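Long-range contact in activator of Hsp90 ATPase homologue 1/2-like C-terminal domain-containing protein (Mycobacterium smegmatis, PDB 3UID), which is probably the toxin of a type II toxin-antitoxin system, built on the fold of the SRPBCC superfamily and assigned to the AHA1 family: residues D53-F65 against G76-F89. Numbering follows the deposited sequence.
Sequences DHDLRPGGRVTYF and GYWEITAVDEPHSF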
loop_
_atom_site.group_PDB
_atom_site.type_symbol
_atom_site.label_atom_id
_atom_site.label_comp_id
_atom_site.label_asym_id
_atom_site.label_seq_id
_atom_site.Cartn_x
_atom_site.Cartn_y
_atom_site.Cartn_z
ATOM N N ASP A 53 -0.858 -0.879 14.856
ATOM C CA ASP A 53 -1.882 -1.900 15.026
ATOM C C ASP A 53 -2.091 -2.578 13.690
ATOM O O ASP A 53 -1.937 -1.953 12.644
ATOM C CB ASP A 53 -3.207 -1.285 15.497
ATOM C CG ASP A 53 -3.103 -0.649 16.861
ATOM O OD1 ASP A 53 -2.334 -1.155 17.702
ATOM O OD2 ASP A 53 -3.797 0.361 17.082
ATOM N N HIS A 54 -2.440 -3.858 13.723
ATOM C CA HIS A 54 -2.638 -4.611 12.490
ATOM C C HIS A 54 -3.576 -5.795 12.749
ATOM O O HIS A 54 -3.272 -6.689 13.540
ATOM C CB HIS A 54 -1.276 -5.091 11.985
ATOM C CG HIS A 54 -1.334 -5.890 10.716
ATOM N ND1 HIS A 54 -1.763 -7.200 10.680
ATOM C CD2 HIS A 54 -0.983 -5.573 9.446
ATOM C CE1 HIS A 54 -1.687 -7.652 9.441
ATOM N NE2 HIS A 54 -1.220 -6.684 8.672
ATOM N N ASP A 55 -4.723 -5.777 12.084
ATOM C CA ASP A 55 -5.711 -6.836 12.199
ATOM C C ASP A 55 -6.301 -7.014 10.803
ATOM O O ASP A 55 -7.220 -6.290 10.430
ATOM C CB ASP A 55 -6.776 -6.383 13.191
ATOM C CG ASP A 55 -7.853 -7.422 13.438
ATOM O OD1 ASP A 55 -7.748 -8.568 12.943
ATOM O OD2 ASP A 55 -8.809 -7.070 14.156
ATOM N N LEU A 56 -5.746 -7.933 10.014
ATOM C CA LEU A 56 -6.213 -8.104 8.630
ATOM C C LEU A 56 -7.430 -9.016 8.550
ATOM O O LEU A 56 -7.329 -10.189 8.176
ATOM C CB LEU A 56 -5.088 -8.617 7.726
ATOM C CG LEU A 56 -5.329 -8.587 6.213
ATOM C CD1 LEU A 56 -5.622 -7.192 5.727
ATOM C CD2 LEU A 56 -4.127 -9.173 5.468
ATOM N N ARG A 57 -8.579 -8.454 8.905
ATOM C CA ARG A 57 -9.850 -9.163 8.875
ATOM C C ARG A 57 -10.903 -8.083 8.685
ATOM O O ARG A 57 -10.676 -6.926 9.049
ATOM C CB ARG A 57 -10.076 -9.927 10.185
ATOM C CG ARG A 57 -10.937 -11.181 10.033
ATOM C CD ARG A 57 -10.265 -12.244 9.148
ATOM N NE ARG A 57 -10.774 -12.268 7.773
ATOM C CZ ARG A 57 -11.247 -13.355 7.170
ATOM N NH1 ARG A 57 -11.275 -14.511 7.821
ATOM N NH2 ARG A 57 -11.692 -13.293 5.917
ATOM N N PRO A 58 -12.050 -8.433 8.094
ATOM C CA PRO A 58 -13.082 -7.409 7.900
ATOM C C PRO A 58 -13.475 -6.757 9.226
ATOM O O PRO A 58 -13.723 -7.456 10.211
ATOM C CB PRO A 58 -14.248 -8.203 7.305
ATOM C CG PRO A 58 -13.581 -9.348 6.599
ATOM C CD PRO A 58 -12.427 -9.721 7.489
ATOM N N GLY A 59 -13.520 -5.427 9.243
ATOM C CA GLY A 59 -13.772 -4.684 10.462
ATOM C C GLY A 59 -12.505 -4.355 11.228
ATOM O O GLY A 59 -12.524 -3.579 12.181
ATOM N N GLY A 60 -11.388 -4.932 10.804
ATOM C CA GLY A 60 -10.124 -4.683 11.467
ATOM C C GLY A 60 -9.518 -3.362 11.043
ATOM O O GLY A 60 -10.032 -2.691 10.149
ATOM N N ARG A 61 -8.438 -2.981 11.711
ATOM C CA ARG A 61 -7.700 -1.776 11.365
ATOM C C ARG A 61 -6.216 -2.067 11.231
ATOM O O ARG A 61 -5.668 -2.940 11.918
ATOM C CB ARG A 61 -7.897 -0.699 12.430
ATOM C CG ARG A 61 -9.231 -0.035 12.386
ATOM C CD ARG A 61 -9.223 1.237 13.209
ATOM N NE ARG A 61 -10.536 1.870 13.191
ATOM C CZ ARG A 61 -10.774 3.103 12.756
ATOM N NH1 ARG A 61 -9.778 3.865 12.316
ATOM N NH2 ARG A 61 -12.013 3.578 12.788
ATOM N N VAL A 62 -5.568 -1.330 10.336
ATOM C CA VAL A 62 -4.112 -1.253 10.307
ATOM C C VAL A 62 -3.746 0.206 10.500
ATOM O O VAL A 62 -4.267 1.077 9.804
ATOM C CB VAL A 62 -3.524 -1.741 8.982
ATOM C CG1 VAL A 62 -1.992 -1.625 8.997
ATOM C CG2 VAL A 62 -3.961 -3.178 8.700
ATOM N N THR A 63 -2.854 0.478 11.440
ATOM C CA THR A 63 -2.397 1.857 11.660
ATOM C C THR A 63 -0.891 1.933 11.497
ATOM O O THR A 63 -0.181 1.011 11.871
ATOM C CB THR A 63 -2.812 2.398 13.032
ATOM O OG1 THR A 63 -2.219 1.605 14.079
ATOM C CG2 THR A 63 -4.328 2.353 13.161
ATOM N N TYR A 64 -0.394 3.016 10.918
ATOM C CA TYR A 64 1.020 3.045 10.539
ATOM C C TYR A 64 1.629 4.442 10.522
ATOM O O TYR A 64 0.928 5.454 10.350
ATOM C CB TYR A 64 1.197 2.427 9.145
ATOM C CG TYR A 64 0.366 3.105 8.082
ATOM C CD1 TYR A 64 -0.851 2.564 7.681
ATOM C CD2 TYR A 64 0.776 4.306 7.509
ATOM C CE1 TYR A 64 -1.628 3.187 6.714
ATOM C CE2 TYR A 64 -0.002 4.938 6.546
ATOM C CZ TYR A 64 -1.197 4.363 6.152
ATOM O OH TYR A 64 -1.978 4.985 5.202
ATOM N N PHE A 65 2.942 4.486 10.704
ATOM C CA PHE A 65 3.724 5.685 10.436
ATOM C C PHE A 65 4.606 5.415 9.235
ATOM O O PHE A 65 5.147 4.318 9.091
ATOM C CB PHE A 65 4.627 6.044 11.620
ATOM C CG PHE A 65 3.890 6.329 12.893
ATOM C CD1 PHE A 65 2.807 7.182 12.901
ATOM C CD2 PHE A 65 4.291 5.743 14.085
ATOM C CE1 PHE A 65 2.133 7.458 14.079
ATOM C CE2 PHE A 65 3.624 6.016 15.270
ATOM C CZ PHE A 65 2.538 6.874 15.263
ATOM N N GLY A 76 -1.234 7.140 9.040
ATOM C CA GLY A 76 -2.379 6.742 8.253
ATOM C C GLY A 76 -3.020 5.533 8.881
ATOM O O GLY A 76 -2.472 4.927 9.811
ATOM N N TYR A 77 -4.204 5.190 8.394
ATOM C CA TYR A 77 -4.889 4.015 8.896
ATOM C C TYR A 77 -5.702 3.375 7.790
ATOM O O TYR A 77 -6.168 4.045 6.874
ATOM C CB TYR A 77 -5.798 4.375 10.083
ATOM C CG TYR A 77 -6.842 5.411 9.726
ATOM C CD1 TYR A 77 -8.106 5.031 9.302
ATOM C CD2 TYR A 77 -6.548 6.764 9.775
ATOM C CE1 TYR A 77 -9.058 5.977 8.951
ATOM C CE2 TYR A 77 -7.489 7.713 9.423
ATOM C CZ TYR A 77 -8.744 7.314 9.023
ATOM O OH TYR A 77 -9.683 8.264 8.679
ATOM N N TRP A 78 -5.852 2.062 7.893
ATOM C CA TRP A 78 -6.717 1.313 6.996
ATOM C C TRP A 78 -7.891 0.770 7.807
ATOM O O TRP A 78 -7.689 0.188 8.878
ATOM C CB TRP A 78 -5.963 0.135 6.400
ATOM C CG TRP A 78 -4.834 0.448 5.464
ATOM C CD1 TRP A 78 -4.428 1.674 5.009
ATOM C CD2 TRP A 78 -3.962 -0.506 4.866
ATOM N NE1 TRP A 78 -3.367 1.533 4.150
ATOM C CE2 TRP A 78 -3.058 0.202 4.049
ATOM C CE3 TRP A 78 -3.871 -1.902 4.928
ATOM C CZ2 TRP A 78 -2.050 -0.437 3.322
ATOM C CZ3 TRP A 78 -2.878 -2.535 4.195
ATOM C CH2 TRP A 78 -1.992 -1.803 3.393
ATOM N N GLU A 79 -9.112 0.950 7.301
ATOM C CA GLU A 79 -10.268 0.221 7.825
ATOM C C GLU A 79 -10.545 -0.911 6.853
ATOM O O GLU A 79 -10.962 -0.673 5.717
ATOM C CB GLU A 79 -11.496 1.131 7.962
ATOM C CG GLU A 79 -11.280 2.331 8.880
ATOM C CD GLU A 79 -12.517 3.206 9.027
ATOM O OE1 GLU A 79 -13.594 2.853 8.496
ATOM O OE2 GLU A 79 -12.407 4.258 9.690
ATOM N N ILE A 80 -10.289 -2.142 7.290
ATOM C CA ILE A 80 -10.433 -3.304 6.420
ATOM C C ILE A 80 -11.903 -3.638 6.187
ATOM O O ILE A 80 -12.671 -3.799 7.138
ATOM C CB ILE A 80 -9.700 -4.537 6.994
ATOM C CG1 ILE A 80 -8.264 -4.179 7.382
ATOM C CG2 ILE A 80 -9.722 -5.686 6.001
ATOM C CD1 ILE A 80 -7.394 -3.699 6.250
ATOM N N THR A 81 -12.292 -3.734 4.915
ATOM C CA THR A 81 -13.680 -4.043 4.590
ATOM C C THR A 81 -13.913 -5.460 4.047
ATOM O O THR A 81 -15.006 -6.011 4.205
ATOM C CB THR A 81 -14.265 -3.020 3.606
ATOM O OG1 THR A 81 -13.494 -3.033 2.402
ATOM C CG2 THR A 81 -14.253 -1.617 4.216
ATOM N N ALA A 82 -12.899 -6.046 3.420
ATOM C CA ALA A 82 -13.020 -7.400 2.887
ATOM C C ALA A 82 -11.666 -8.079 2.893
ATOM O O ALA A 82 -10.649 -7.421 2.682
ATOM C CB ALA A 82 -13.587 -7.365 1.474
ATOM N N VAL A 83 -11.656 -9.388 3.142
ATOM C CA VAL A 83 -10.431 -10.177 3.115
ATOM C C VAL A 83 -10.712 -11.524 2.443
ATOM O O VAL A 83 -11.572 -12.275 2.884
ATOM C CB VAL A 83 -9.882 -10.403 4.541
ATOM C CG1 VAL A 83 -8.616 -11.259 4.501
ATOM C CG2 VAL A 83 -9.614 -9.070 5.232
ATOM N N ASP A 84 -9.971 -11.816 1.375
ATOM C CA ASP A 84 -10.157 -13.029 0.595
ATOM C C ASP A 84 -8.777 -13.638 0.338
ATOM O O ASP A 84 -8.207 -13.516 -0.739
ATOM C CB ASP A 84 -10.892 -12.689 -0.709
ATOM C CG ASP A 84 -10.958 -13.856 -1.679
ATOM O OD1 ASP A 84 -10.934 -15.023 -1.238
ATOM O OD2 ASP A 84 -11.040 -13.590 -2.897
ATOM N N GLU A 85 -8.225 -14.279 1.365
ATOM C CA GLU A 85 -6.882 -14.847 1.276
ATOM C C GLU A 85 -6.830 -15.993 0.257
ATOM O O GLU A 85 -7.723 -16.841 0.223
ATOM C CB GLU A 85 -6.442 -15.367 2.655
ATOM C CG GLU A 85 -5.066 -16.014 2.641
ATOM C CD GLU A 85 -4.670 -16.582 3.998
ATOM O OE1 GLU A 85 -5.346 -16.263 4.997
ATOM O OE2 GLU A 85 -3.677 -17.338 4.065
ATOM N N PRO A 86 -5.776 -16.034 -0.576
ATOM C CA PRO A 86 -4.661 -15.089 -0.674
ATOM C C PRO A 86 -4.810 -14.160 -1.873
ATOM O O PRO A 86 -3.809 -13.591 -2.310
ATOM C CB PRO A 86 -3.487 -16.018 -0.955
ATOM C CG PRO A 86 -4.091 -17.049 -1.866
ATOM C CD PRO A 86 -5.496 -17.274 -1.328
ATOM N N HIS A 87 -6.016 -13.996 -2.406
ATOM C CA HIS A 87 -6.153 -13.259 -3.661
ATOM C C HIS A 87 -6.458 -11.775 -3.532
ATOM O O HIS A 87 -6.116 -11.009 -4.420
ATOM C CB HIS A 87 -7.167 -13.920 -4.589
ATOM C CG HIS A 87 -6.659 -15.175 -5.224
ATOM N ND1 HIS A 87 -7.167 -16.418 -4.918
ATOM C CD2 HIS A 87 -5.678 -15.379 -6.136
ATOM C CE1 HIS A 87 -6.525 -17.336 -5.619
ATOM N NE2 HIS A 87 -5.619 -16.734 -6.366
ATOM N N SER A 88 -7.082 -11.350 -2.441
ATOM C CA SER A 88 -7.464 -9.936 -2.382
ATOM C C SER A 88 -7.832 -9.466 -0.988
ATOM O O SER A 88 -8.267 -10.266 -0.159
ATOM C CB SER A 88 -8.666 -9.705 -3.313
ATOM O OG SER A 88 -8.930 -8.325 -3.505
ATOM N N PHE A 89 -7.617 -8.175 -0.725
ATOM C CA PHE A 89 -8.241 -7.508 0.414
ATOM C C PHE A 89 -8.620 -6.085 0.039
ATOM O O PHE A 89 -8.093 -5.529 -0.927
ATOM C CB PHE A 89 -7.428 -7.621 1.729
ATOM C CG PHE A 89 -6.111 -6.879 1.738
ATOM C CD1 PHE A 89 -6.032 -5.591 2.253
ATOM C CD2 PHE A 89 -4.953 -7.480 1.264
ATOM C CE1 PHE A 89 -4.813 -4.902 2.291
ATOM C CE2 PHE A 89 -3.729 -6.797 1.302
ATOM C CZ PHE A 89 -3.665 -5.502 1.818
#
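Leu56 lays CD1 over one face of the Phe89 ring, a CH-pi contact 4.1 Å from the ring centroid, while the same methyl meets Ile80 CD1. Leucine carries its methyls beyond CB, and with CG anti to the backbone N (chi1 -168°) CD1 reaches both partners. Ile80 CD1 continues the apolar row to Val62 CG2, which also packs beside Trp78. Compact, branched Val83 fits against the turn, CG2 on Pro58 CD (3.7 Å). Farther along, Tyr64 presents an edge to the five-membered ring of Trp78 in an offset edge-to-face pair, planes at 73°. With CG of Tyr64 between its backbone N and carbonyl carbon (chi1 57°), the phenol folds back over Gly76 CA, 3.8 Å from the ring centroid; glycine, lacking a side chain, admits the ring and its hydroxyl, which is hydrogen-bonded to Asp93.

Backbone bonds join the strands in antiparallel register, Trp78 N to Val62 O being short at 2.7 Å. The type II turn Arg57-Gly60 extends the pairing: Gly59 N donates to Ile80 O (2.8 Å), and glycine fits the turn's positive phi. On the sheet face away from Val62, Trp78 and Tyr64, exposed Arg61, suitably long and charged, runs beside Glu79 as a salt bridge, NH2 to OE2 3.2 Å; charges alone attract, no N-H aiming at OE2. Arg57 NH2 bonds weakly to Val83 O. The pairing is that of beta hairpin 61-67/73-84, joined by the preceding turn and strand 88-96, in the antiparallel sheet of the Bet v 1-like (SRPBCC) fold.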